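Local coordinates for BIFUNCTIONAL PROTEIN Proline utilization A (PutA) (Corynebacterium freiburgense, PDB 5UX5), which catalyses the two-step oxidation of proline to glutamate, joining an FAD-dependent proline dehydrogenase and an NAD-dependent aldehyde dehydrogenase in one polypeptide, at residues R656-P662 with F679-K683; L974-V980 with G998-L1004; F1010-I1016 with N1035-I1040. One frame throughout, in Å; residues are numbered along the deposited sequence.

The three contacts follow one another along the chain, and none encloses or crosses another. Interaction 1 closes first, bringing helix 653-659 back against helix 673-682 after an excursion through strand 666-670, the helix ends meeting beside NAD. Interaction 2 then pairs strands 965-980 and 1000-1003 across helix 984-997, and interaction 3 pairs strands 1015-1018 and 1038-1040 across helix 1026-1035. The last two have centres about 11 Å apart and merge in a sheet, because strands 965-980 and 1015-1018 are neighbours: Y978 bonds to R1015 through the backbone. Interaction 3 also reaches interaction 1, where R680 NH1 meets S1037 O, linking the NAD-binding region to the C-terminal region.

Interaction 1 of 3, residues R656-P662 with F679-K683; sequences RRLMSHP and FRGWK. With NAD (nicotinamide-adenine-dinucleotide), chain F.
R656 and W682 stack where helices 653-659 and 673-682 meet beside the adenine of NAD, in the Rossmann-type coenzyme site of the aldehyde dehydrogenase region. The cation-pi contact puts R656 CZ over the five-membered ring of W682, 3.6 Å from its centroid, with guanidinium and indole nearly parallel (14° between planes). R656 CG stands anti to the backbone N (chi1 167°) and the chain is extended on to NE, which lays it along one indole face; R656 CG makes a CH-pi contact 3.7 Å from the centroid of the six-membered ring.

M659 supplies the apolar part. Its CG sits over the F679 ring, 3.9 Å from the centroid, its SD makes an oblique Met-aromatic contact, and its CB meets the indole edge at W682 CZ3. Both aromatic rings turn an edge to the coenzyme: F679 CZ is 3.5 Å from NAD C4A, and W682 CH2 is 3.5 Å from NAD N6A. M659 CE closes on the same base.

S660 N and S660 OG close off the end of their own helix, gripping R656 O from opposite faces of its plane. One hydrogen bond joins the segments: K683 NZ, also bonded to V664 O, donates to H661 O at 3.1 Å.

Interaction 2 of 3, residues L974-V980 with G998-L1004; sequences LETLYVV and GTELRKL
R1002 and Y978 lie side by side on one face of a parallel strand pair, 976-980 with 1000-1003, whose axes cross at -33°. The arginine starts with CG anti to its carbonyl carbon (chi1 -74°) and runs extended along its neighbours. R1002 CB rests 3.7 Å from Y978 CD1, CG comes near the T976 methyl, and CD lies 3.6 Å from Y978 CE1. R1002 NE is 3.6 Å from T976 CG2, which covers one face of the guanidinium. At the tip R1002 NH1 donates to Y978 OH, a bond modelled too short for its length to be trusted, with the ring and guanidinium planes 78° apart. R1002 NH2 and NE both turn to E1000 OE2 in a long salt bridge, 3.3 Å from NH2, whose hydrogen bonds are weak.

Behind these side chains the backbone ladder alternates: L977 N bonds to E1000 O at 2.8 Å, R1002 N to L977 O at 2.9 Å and V979 N to R1002 O at 2.9 Å. Helix 984-997 connects the strands in a beta-alpha-beta unit. Chemically, one face thus carries the polar pairs T976-E1000 and Y978-R1002, where the carboxylate may modestly steady the arginine's charge; the other is mainly apolar, V979 and L1001 seating the helix, with K1003 at its border in a cation-pi contact with F987.

Interaction 3 of 3, residues F1010-I1016 with N1035-I1040; sequences FPPHSRI and NGSVVI
S1037 and S1014 meet at the start of a parallel strand pair, where the hydroxyl of S1037 serves both segments. S1037 OG accepts from S1014 N at 3.0 Å and donates to N1035 OD1 at 2.7 Å. The oxygen also lies in the plane of the F1010 ring, at its edge. Alongside, H1013 N donates to N1035 O at 3.1 Å, and that carbonyl oxygen stands over one face of the H1013 ring. The N1035 side chain crosses P1012 at about a right angle, its CB 4.0 Å from P1012 CB.

The next shell sets these groups in place. N1035 CG sits between its backbone N and carbonyl carbon (chi1 69°), which folds OD1 back so that it takes S1037 N, an Asx turn, and also S1037 OG, from the same face. In the other segment, P1011 to S1014 form a type II beta turn, braced by S1014 OG bonding to P1011 O at 2.7 Å, and H1013 NE2 is held by N892.

Beyond the turns the strands pair. V1038 N bonds to S1014 O, I1016 N to V1038 O at 2.8 Å, and I1040 N to I1016 O. R1015 CG runs beside V1038 CG1 at 3.7 Å, its guanidinium anchored on L1056 O, while on the other face I1016 CD1 meets V1039 CG2. Helix 1026-1035, packed on V1039 and S1037, links the strands in a beta-alpha-beta crossover, consistent with a Rossmann-like fold of the C-terminal region.

Interaction 1 of 3, residues R656-P662 with F679-K683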
loop_
_atom_site.group_PDB
_atom_site.type_symbol
_atom_site.label_atom_id
_atom_site.label_comp_id
_atom_site.label_asym_id
_atom_site.label_seq_id
_atom_site.Cartn_x
_atom_site.Cartn_y
_atom_site.Cartn_z
ATOM N N ARG A 656 -14.602 0.145 34.645
ATOM C CA ARG A 656 -15.581 1.219 34.685
ATOM C C ARG A 656 -15.077 2.373 35.539
ATOM O O ARG A 656 -15.237 3.549 35.186
ATOM C CB ARG A 656 -16.907 0.684 35.234
ATOM C CG ARG A 656 -17.876 1.774 35.589
ATOM C CD ARG A 656 -19.297 1.274 35.708
ATOM N NE ARG A 656 -20.225 2.399 35.837
ATOM C CZ ARG A 656 -21.533 2.259 36.011
ATOM N NH1 ARG A 656 -22.070 1.049 36.089
ATOM N NH2 ARG A 656 -22.304 3.328 36.088
ATOM N N ARG A 657 -14.427 2.051 36.649
ATOM C CA ARG A 657 -13.840 3.080 37.487
ATOM C C ARG A 657 -12.762 3.842 36.723
ATOM O O ARG A 657 -12.629 5.061 36.875
ATOM C CB ARG A 657 -13.296 2.436 38.762
ATOM C CG ARG A 657 -12.666 3.356 39.748
ATOM C CD ARG A 657 -13.630 4.452 40.157
ATOM N NE ARG A 657 -12.969 5.403 41.046
ATOM C CZ ARG A 657 -13.390 6.639 41.287
ATOM N NH1 ARG A 657 -14.483 7.109 40.702
ATOM N NH2 ARG A 657 -12.702 7.405 42.117
ATOM N N LEU A 658 -11.992 3.154 35.881
ATOM C CA LEU A 658 -10.995 3.878 35.099
ATOM C C LEU A 658 -11.650 4.779 34.054
ATOM O O LEU A 658 -11.278 5.945 33.914
ATOM C CB LEU A 658 -10.010 2.915 34.442
ATOM C CG LEU A 658 -8.978 3.605 33.545
ATOM C CD1 LEU A 658 -8.287 4.690 34.318
ATOM C CD2 LEU A 658 -7.965 2.629 33.105
ATOM N N MET A 659 -12.632 4.270 33.310
ATOM C CA MET A 659 -13.188 5.081 32.232
ATOM C C MET A 659 -14.057 6.208 32.758
ATOM O O MET A 659 -14.217 7.220 32.071
ATOM C CB MET A 659 -14.011 4.247 31.260
ATOM C CG MET A 659 -13.251 3.143 30.613
ATOM S SD MET A 659 -11.674 3.639 29.916
ATOM C CE MET A 659 -11.040 2.016 29.425
ATOM N N SER A 660 -14.681 6.039 33.923
ATOM C CA SER A 660 -15.541 7.085 34.467
ATOM C C SER A 660 -14.806 8.007 35.429
ATOM O O SER A 660 -15.440 8.859 36.065
ATOM C CB SER A 660 -16.761 6.482 35.180
ATOM O OG SER A 660 -16.411 5.910 36.437
ATOM N N HIS A 661 -13.498 7.855 35.560
ATOM C CA HIS A 661 -12.819 8.466 36.689
ATOM C C HIS A 661 -12.915 9.995 36.635
ATOM O O HIS A 661 -12.747 10.599 35.565
ATOM C CB HIS A 661 -11.364 8.011 36.749
ATOM C CG HIS A 661 -10.705 8.395 38.024
ATOM N ND1 HIS A 661 -10.384 9.706 38.327
ATOM C CD2 HIS A 661 -10.399 7.665 39.118
ATOM C CE1 HIS A 661 -9.850 9.752 39.531
ATOM N NE2 HIS A 661 -9.857 8.527 40.038
ATOM N N PRO A 662 -13.208 10.653 37.759
ATOM C CA PRO A 662 -13.392 12.121 37.725
ATOM C C PRO A 662 -12.171 12.880 37.250
ATOM O O PRO A 662 -12.336 13.986 36.742
ATOM C CB PRO A 662 -13.716 12.480 39.175
ATOM C CG PRO A 662 -14.164 11.173 39.807
ATOM C CD PRO A 662 -13.461 10.074 39.089
ATOM N N PHE A 679 -19.470 3.991 27.756
ATOM C CA PHE A 679 -18.571 4.816 28.559
ATOM C C PHE A 679 -19.211 6.156 28.870
ATOM O O PHE A 679 -19.253 6.595 30.028
ATOM C CB PHE A 679 -17.241 5.043 27.822
ATOM C CG PHE A 679 -16.362 3.806 27.678
ATOM C CD1 PHE A 679 -16.739 2.581 28.202
ATOM C CD2 PHE A 679 -15.146 3.891 27.004
ATOM C CE1 PHE A 679 -15.903 1.454 28.070
ATOM C CE2 PHE A 679 -14.309 2.785 26.871
ATOM C CZ PHE A 679 -14.686 1.559 27.405
ATOM N N ARG A 680 -19.743 6.812 27.840
ATOM C CA ARG A 680 -20.261 8.161 28.022
ATOM C C ARG A 680 -21.472 8.153 28.948
ATOM O O ARG A 680 -21.631 9.057 29.767
ATOM C CB ARG A 680 -20.593 8.775 26.659
ATOM C CG ARG A 680 -19.419 8.925 25.698
ATOM C CD ARG A 680 -19.901 9.513 24.397
ATOM N NE ARG A 680 -20.193 10.947 24.482
ATOM C CZ ARG A 680 -20.753 11.665 23.510
ATOM N NH1 ARG A 680 -21.129 11.093 22.374
ATOM N NH2 ARG A 680 -20.938 12.965 23.672
ATOM N N GLY A 681 -22.305 7.116 28.870
ATOM C CA GLY A 681 -23.393 6.971 29.825
ATOM C C GLY A 681 -22.951 7.094 31.269
ATOM O O GLY A 681 -23.699 7.594 32.109
ATOM N N TRP A 682 -21.749 6.602 31.589
ATOM C CA TRP A 682 -21.217 6.665 32.948
ATOM C C TRP A 682 -20.762 8.059 33.353
ATOM O O TRP A 682 -20.573 8.306 34.552
ATOM C CB TRP A 682 -20.018 5.746 33.116
ATOM C CG TRP A 682 -20.301 4.333 32.863
ATOM C CD1 TRP A 682 -21.484 3.721 33.005
ATOM C CD2 TRP A 682 -19.371 3.339 32.415
ATOM N NE1 TRP A 682 -21.371 2.395 32.684
ATOM C CE2 TRP A 682 -20.080 2.130 32.318
ATOM C CE3 TRP A 682 -18.006 3.357 32.081
ATOM C CZ2 TRP A 682 -19.487 0.941 31.894
ATOM C CZ3 TRP A 682 -17.411 2.183 31.665
ATOM C CH2 TRP A 682 -18.155 0.985 31.576
ATOM N N LYS A 683 -20.550 8.961 32.392
ATOM C CA LYS A 683 -20.107 10.328 32.678
ATOM C C LYS A 683 -20.384 11.183 31.445
ATOM O O LYS A 683 -19.468 11.453 30.652
ATOM C CB LYS A 683 -18.621 10.345 33.071
ATOM C CG LYS A 683 -17.936 11.706 33.145
ATOM C CD LYS A 683 -16.471 11.551 33.605
ATOM C CE LYS A 683 -15.627 12.791 33.260
ATOM N NZ LYS A 683 -14.197 12.592 33.641
HETATM P PA NAD F . -14.781 -2.787 22.352
HETATM O O1A NAD F . -15.462 -1.567 21.639
HETATM O O2A NAD F . -15.842 -3.576 23.189
HETATM O O5B NAD F . -13.685 -2.278 23.358
HETATM C C5B NAD F . -12.476 -1.684 22.952
HETATM C C4B NAD F . -11.651 -1.285 24.175
HETATM O O4B NAD F . -12.434 -0.749 25.247
HETATM C C3B NAD F . -10.852 -2.437 24.702
HETATM O O3B NAD F . -9.669 -2.016 25.281
HETATM C C2B NAD F . -11.834 -2.944 25.680
HETATM O O2B NAD F . -11.344 -3.902 26.551
HETATM C C1B NAD F . -12.299 -1.673 26.312
HETATM N N9A NAD F . -13.544 -1.840 27.054
HETATM C C8A NAD F . -14.773 -2.216 26.546
HETATM N N7A NAD F . -15.683 -2.266 27.541
HETATM C C5A NAD F . -15.076 -1.917 28.758
HETATM C C6A NAD F . -15.506 -1.783 30.074
HETATM N N6A NAD F . -16.868 -2.045 30.472
HETATM N N1A NAD F . -14.630 -1.406 31.020
HETATM C C2A NAD F . -13.328 -1.152 30.728
HETATM N N3A NAD F . -12.871 -1.265 29.450
HETATM C C4A NAD F . -13.708 -1.639 28.460
HETATM O O3 NAD F . -14.077 -3.635 21.192
HETATM P PN NAD F . -13.936 -5.231 21.040
HETATM O O1N NAD F . -14.701 -6.039 22.068
HETATM O O2N NAD F . -12.505 -5.584 21.321
HETATM O O5D NAD F . -14.408 -5.560 19.537
HETATM C C5D NAD F . -15.737 -5.209 19.176
HETATM C C4D NAD F . -15.977 -4.794 17.722
HETATM O O4D NAD F . -15.301 -3.635 17.295
HETATM C C3D NAD F . -15.640 -5.776 16.655
HETATM O O3D NAD F . -16.395 -6.932 16.670
HETATM C C2D NAD F . -16.009 -4.937 15.497
HETATM O O2D NAD F . -17.320 -5.200 15.138
HETATM C C1D NAD F . -15.762 -3.521 15.966
#

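Interaction 2 of 3, residues L974-V980 with G998-L1004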
loop_
_atom_site.group_PDB
_atom_site.type_symbol
_atom_site.label_atom_id
_atom_site.label_comp_id
_atom_site.label_asym_id
_atom_site.label_seq_id
_atom_site.Cartn_x
_atom_site.Cartn_y
_atom_site.Cartn_z
ATOM N N LEU A 974 -19.407 21.340 7.363
ATOM C CA LEU A 974 -20.446 20.698 8.170
ATOM C C LEU A 974 -21.804 21.285 7.806
ATOM O O LEU A 974 -21.976 22.498 7.827
ATOM C CB LEU A 974 -20.172 20.902 9.648
ATOM C CG LEU A 974 -21.187 20.339 10.641
ATOM C CD1 LEU A 974 -20.915 18.881 10.861
ATOM C CD2 LEU A 974 -21.152 21.104 11.977
ATOM N N GLU A 975 -22.762 20.424 7.455
ATOM C CA GLU A 975 -24.055 20.877 6.928
ATOM C C GLU A 975 -24.905 21.586 7.982
ATOM O O GLU A 975 -25.453 22.664 7.724
ATOM C CB GLU A 975 -24.824 19.700 6.339
ATOM C CG GLU A 975 -24.070 18.980 5.220
ATOM C CD GLU A 975 -24.838 17.781 4.686
ATOM O OE1 GLU A 975 -26.099 17.804 4.746
ATOM O OE2 GLU A 975 -24.178 16.823 4.216
ATOM N N THR A 976 -25.048 20.991 9.164
ATOM C CA THR A 976 -25.934 21.502 10.194
ATOM C C THR A 976 -25.225 21.500 11.535
ATOM O O THR A 976 -24.683 20.466 11.950
ATOM C CB THR A 976 -27.204 20.651 10.312
ATOM O OG1 THR A 976 -27.884 20.578 9.047
ATOM C CG2 THR A 976 -28.124 21.271 11.337
ATOM N N LEU A 977 -25.297 22.635 12.232
ATOM C CA LEU A 977 -24.814 22.786 13.598
ATOM C C LEU A 977 -25.969 23.181 14.517
ATOM O O LEU A 977 -26.746 24.080 14.196
ATOM C CB LEU A 977 -23.676 23.812 13.682
ATOM C CG LEU A 977 -23.087 23.977 15.089
ATOM C CD1 LEU A 977 -22.470 22.692 15.527
ATOM C CD2 LEU A 977 -22.038 25.051 15.139
ATOM N N TYR A 978 -26.112 22.469 15.626
ATOM C CA TYR A 978 -27.116 22.772 16.632
ATOM C C TYR A 978 -26.529 23.682 17.704
ATOM O O TYR A 978 -25.366 23.531 18.098
ATOM C CB TYR A 978 -27.658 21.481 17.260
ATOM C CG TYR A 978 -28.566 20.722 16.314
ATOM C CD1 TYR A 978 -29.917 21.051 16.216
ATOM C CD2 TYR A 978 -28.082 19.677 15.521
ATOM C CE1 TYR A 978 -30.757 20.387 15.357
ATOM C CE2 TYR A 978 -28.930 18.981 14.643
ATOM C CZ TYR A 978 -30.272 19.342 14.569
ATOM O OH TYR A 978 -31.140 18.677 13.719
ATOM N N VAL A 979 -27.334 24.635 18.169
ATOM C CA VAL A 979 -26.878 25.653 19.111
ATOM C C VAL A 979 -27.762 25.606 20.351
ATOM O O VAL A 979 -28.992 25.641 20.240
ATOM C CB VAL A 979 -26.895 27.058 18.478
ATOM C CG1 VAL A 979 -26.318 28.087 19.434
ATOM C CG2 VAL A 979 -26.155 27.054 17.165
ATOM N N VAL A 980 -27.138 25.541 21.524
ATOM C CA VAL A 980 -27.854 25.494 22.791
ATOM C C VAL A 980 -27.491 26.705 23.637
ATOM O O VAL A 980 -26.305 26.998 23.836
ATOM C CB VAL A 980 -27.544 24.210 23.565
ATOM C CG1 VAL A 980 -28.309 24.234 24.866
ATOM C CG2 VAL A 980 -27.968 23.049 22.759
ATOM N N GLY A 998 -21.122 27.836 4.940
ATOM C CA GLY A 998 -22.407 27.388 4.443
ATOM C C GLY A 998 -23.229 26.545 5.401
ATOM O O GLY A 998 -24.293 26.058 5.008
ATOM N N THR A 999 -22.768 26.350 6.632
ATOM C CA THR A 999 -23.481 25.540 7.605
ATOM C C THR A 999 -24.809 26.193 7.975
ATOM O O THR A 999 -24.970 27.414 7.915
ATOM C CB THR A 999 -22.633 25.379 8.865
ATOM O OG1 THR A 999 -21.387 24.776 8.526
ATOM C CG2 THR A 999 -23.324 24.538 9.885
ATOM N N GLU A 1000 -25.781 25.353 8.304
ATOM C CA GLU A 1000 -27.075 25.771 8.810
ATOM C C GLU A 1000 -27.017 25.704 10.323
ATOM O O GLU A 1000 -26.532 24.715 10.874
ATOM C CB GLU A 1000 -28.179 24.871 8.270
ATOM C CG GLU A 1000 -29.573 25.215 8.722
ATOM C CD GLU A 1000 -30.593 24.098 8.480
ATOM O OE1 GLU A 1000 -31.802 24.400 8.543
ATOM O OE2 GLU A 1000 -30.204 22.931 8.234
ATOM N N LEU A 1001 -27.416 26.789 10.984
ATOM C CA LEU A 1001 -27.564 26.816 12.434
ATOM C C LEU A 1001 -29.005 26.460 12.792
ATOM O O LEU A 1001 -29.942 26.968 12.169
ATOM C CB LEU A 1001 -27.207 28.189 12.978
ATOM C CG LEU A 1001 -25.805 28.604 12.608
ATOM C CD1 LEU A 1001 -25.512 30.003 13.078
ATOM C CD2 LEU A 1001 -24.885 27.664 13.263
ATOM N N ARG A 1002 -29.180 25.549 13.751
ATOM C CA ARG A 1002 -30.495 25.196 14.284
ATOM C C ARG A 1002 -30.475 25.381 15.791
ATOM O O ARG A 1002 -29.643 24.767 16.473
ATOM C CB ARG A 1002 -30.898 23.758 13.945
ATOM C CG ARG A 1002 -31.290 23.531 12.532
ATOM C CD ARG A 1002 -31.790 22.113 12.349
ATOM N NE ARG A 1002 -31.724 21.690 10.952
ATOM C CZ ARG A 1002 -31.673 20.421 10.564
ATOM N NH1 ARG A 1002 -31.684 19.462 11.478
ATOM N NH2 ARG A 1002 -31.603 20.107 9.273
ATOM N N LYS A 1003 -31.360 26.250 16.300
ATOM C CA LYS A 1003 -31.513 26.427 17.739
ATOM C C LYS A 1003 -32.186 25.198 18.329
ATOM O O LYS A 1003 -33.027 24.570 17.687
ATOM C CB LYS A 1003 -32.314 27.691 18.060
ATOM C CG LYS A 1003 -31.426 28.866 18.519
ATOM C CD LYS A 1003 -32.200 30.173 18.603
ATOM C CE LYS A 1003 -31.281 31.366 18.862
ATOM N NZ LYS A 1003 -30.634 31.326 20.212
ATOM N N LEU A 1004 -31.744 24.802 19.518
ATOM C CA LEU A 1004 -32.132 23.533 20.116
ATOM C C LEU A 1004 -32.526 23.766 21.563
ATOM O O LEU A 1004 -31.800 24.436 22.304
ATOM C CB LEU A 1004 -30.991 22.524 20.047
ATOM C CG LEU A 1004 -31.244 21.103 20.551
ATOM C CD1 LEU A 1004 -31.931 20.224 19.505
ATOM C CD2 LEU A 1004 -29.930 20.523 20.969
#

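Interaction 3 of 3, residues F1010-I1016 with N1035-I1040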
loop_
_atom_site.group_PDB
_atom_site.type_symbol
_atom_site.label_atom_id
_atom_site.label_comp_id
_atom_site.label_asym_id
_atom_site.label_seq_id
_atom_site.Cartn_x
_atom_site.Cartn_y
_atom_site.Cartn_z
ATOM N N PHE A 1010 -32.572 15.502 18.294
ATOM C CA PHE A 1010 -31.564 15.827 17.295
ATOM C C PHE A 1010 -30.981 14.517 16.776
ATOM O O PHE A 1010 -30.963 13.520 17.507
ATOM C CB PHE A 1010 -30.462 16.742 17.861
ATOM C CG PHE A 1010 -29.903 16.287 19.182
ATOM C CD1 PHE A 1010 -28.847 15.386 19.236
ATOM C CD2 PHE A 1010 -30.429 16.762 20.381
ATOM C CE1 PHE A 1010 -28.318 14.969 20.459
ATOM C CE2 PHE A 1010 -29.904 16.342 21.610
ATOM C CZ PHE A 1010 -28.847 15.446 21.643
ATOM N N PRO A 1011 -30.502 14.484 15.535
ATOM C CA PRO A 1011 -30.153 13.208 14.899
ATOM C C PRO A 1011 -28.897 12.608 15.501
ATOM O O PRO A 1011 -28.120 13.306 16.163
ATOM C CB PRO A 1011 -29.915 13.601 13.431
ATOM C CG PRO A 1011 -30.433 14.951 13.271
ATOM C CD PRO A 1011 -30.345 15.610 14.604
ATOM N N PRO A 1012 -28.651 11.320 15.281
ATOM C CA PRO A 1012 -27.362 10.752 15.701
ATOM C C PRO A 1012 -26.197 11.466 15.023
ATOM O O PRO A 1012 -26.283 11.874 13.860
ATOM C CB PRO A 1012 -27.461 9.279 15.265
ATOM C CG PRO A 1012 -28.963 8.982 15.238
ATOM C CD PRO A 1012 -29.614 10.289 14.828
ATOM N N HIS A 1013 -25.101 11.599 15.771
ATOM C CA HIS A 1013 -23.823 12.153 15.317
ATOM C C HIS A 1013 -23.869 13.654 15.038
ATOM O O HIS A 1013 -23.026 14.185 14.303
ATOM C CB HIS A 1013 -23.306 11.384 14.099
ATOM C CG HIS A 1013 -23.431 9.908 14.274
ATOM N ND1 HIS A 1013 -24.326 9.144 13.553
ATOM C CD2 HIS A 1013 -22.866 9.074 15.182
ATOM C CE1 HIS A 1013 -24.264 7.890 13.965
ATOM N NE2 HIS A 1013 -23.399 7.825 14.965
ATOM N N SER A 1014 -24.811 14.354 15.656
ATOM C CA SER A 1014 -24.876 15.796 15.540
ATOM C C SER A 1014 -23.756 16.456 16.337
ATOM O O SER A 1014 -23.176 15.878 17.265
ATOM C CB SER A 1014 -26.233 16.301 16.025
ATOM O OG SER A 1014 -27.255 15.673 15.305
ATOM N N ARG A 1015 -23.465 17.694 15.969
ATOM C CA ARG A 1015 -22.601 18.561 16.750
ATOM C C ARG A 1015 -23.473 19.649 17.361
ATOM O O ARG A 1015 -24.288 20.256 16.659
ATOM C CB ARG A 1015 -21.497 19.182 15.878
ATOM C CG ARG A 1015 -20.345 18.284 15.445
ATOM C CD ARG A 1015 -19.379 19.048 14.576
ATOM N NE ARG A 1015 -18.336 18.215 13.985
ATOM C CZ ARG A 1015 -17.446 18.654 13.092
ATOM N NH1 ARG A 1015 -17.478 19.908 12.668
ATOM N NH2 ARG A 1015 -16.524 17.842 12.604
ATOM N N ILE A 1016 -23.329 19.880 18.663
ATOM C CA ILE A 1016 -24.170 20.826 19.388
ATOM C C ILE A 1016 -23.254 21.848 20.029
ATOM O O ILE A 1016 -22.404 21.484 20.852
ATOM C CB ILE A 1016 -25.044 20.128 20.437
ATOM C CG1 ILE A 1016 -25.940 19.096 19.775
ATOM C CG2 ILE A 1016 -25.893 21.086 21.115
ATOM C CD1 ILE A 1016 -26.259 17.939 20.689
ATOM N N ASN A 1035 -26.777 8.672 21.240
ATOM C CA ASN A 1035 -26.733 8.642 19.787
ATOM C C ASN A 1035 -25.429 9.181 19.206
ATOM O O ASN A 1035 -25.388 9.537 18.023
ATOM C CB ASN A 1035 -27.940 9.370 19.192
ATOM C CG ASN A 1035 -27.921 10.882 19.402
ATOM O OD1 ASN A 1035 -26.895 11.489 19.717
ATOM N ND2 ASN A 1035 -29.080 11.500 19.212
ATOM N N GLY A 1036 -24.362 9.235 20.005
ATOM C CA GLY A 1036 -23.036 9.600 19.516
ATOM C C GLY A 1036 -22.836 11.022 19.000
ATOM O O GLY A 1036 -21.928 11.250 18.191
ATOM N N SER A 1037 -23.651 11.980 19.437
ATOM C CA SER A 1037 -23.431 13.386 19.136
ATOM C C SER A 1037 -22.414 13.986 20.120
ATOM O O SER A 1037 -22.003 13.354 21.100
ATOM C CB SER A 1037 -24.754 14.152 19.198
ATOM O OG SER A 1037 -25.741 13.582 18.359
ATOM N N VAL A 1038 -22.004 15.222 19.863
ATOM C CA VAL A 1038 -20.989 15.867 20.683
ATOM C C VAL A 1038 -21.443 17.275 21.055
ATOM O O VAL A 1038 -21.802 18.083 20.192
ATOM C CB VAL A 1038 -19.611 15.880 19.975
ATOM C CG1 VAL A 1038 -19.682 16.576 18.638
ATOM C CG2 VAL A 1038 -18.565 16.527 20.859
ATOM N N VAL A 1039 -21.454 17.549 22.347
ATOM C CA VAL A 1039 -21.820 18.848 22.869
ATOM C C VAL A 1039 -20.519 19.629 23.002
ATOM O O VAL A 1039 -19.679 19.285 23.832
ATOM C CB VAL A 1039 -22.545 18.711 24.218
ATOM C CG1 VAL A 1039 -22.799 20.059 24.851
ATOM C CG2 VAL A 1039 -23.839 17.941 24.059
ATOM N N ILE A 1040 -20.338 20.653 22.168
ATOM C CA ILE A 1040 -19.150 21.506 22.185
ATOM C C ILE A 1040 -19.415 22.627 23.192
ATOM O O ILE A 1040 -20.155 23.581 22.914
ATOM C CB ILE A 1040 -18.851 22.045 20.785
ATOM C CG1 ILE A 1040 -18.732 20.859 19.805
ATOM C CG2 ILE A 1040 -17.644 22.942 20.795
ATOM C CD1 ILE A 1040 -18.906 21.220 18.320
#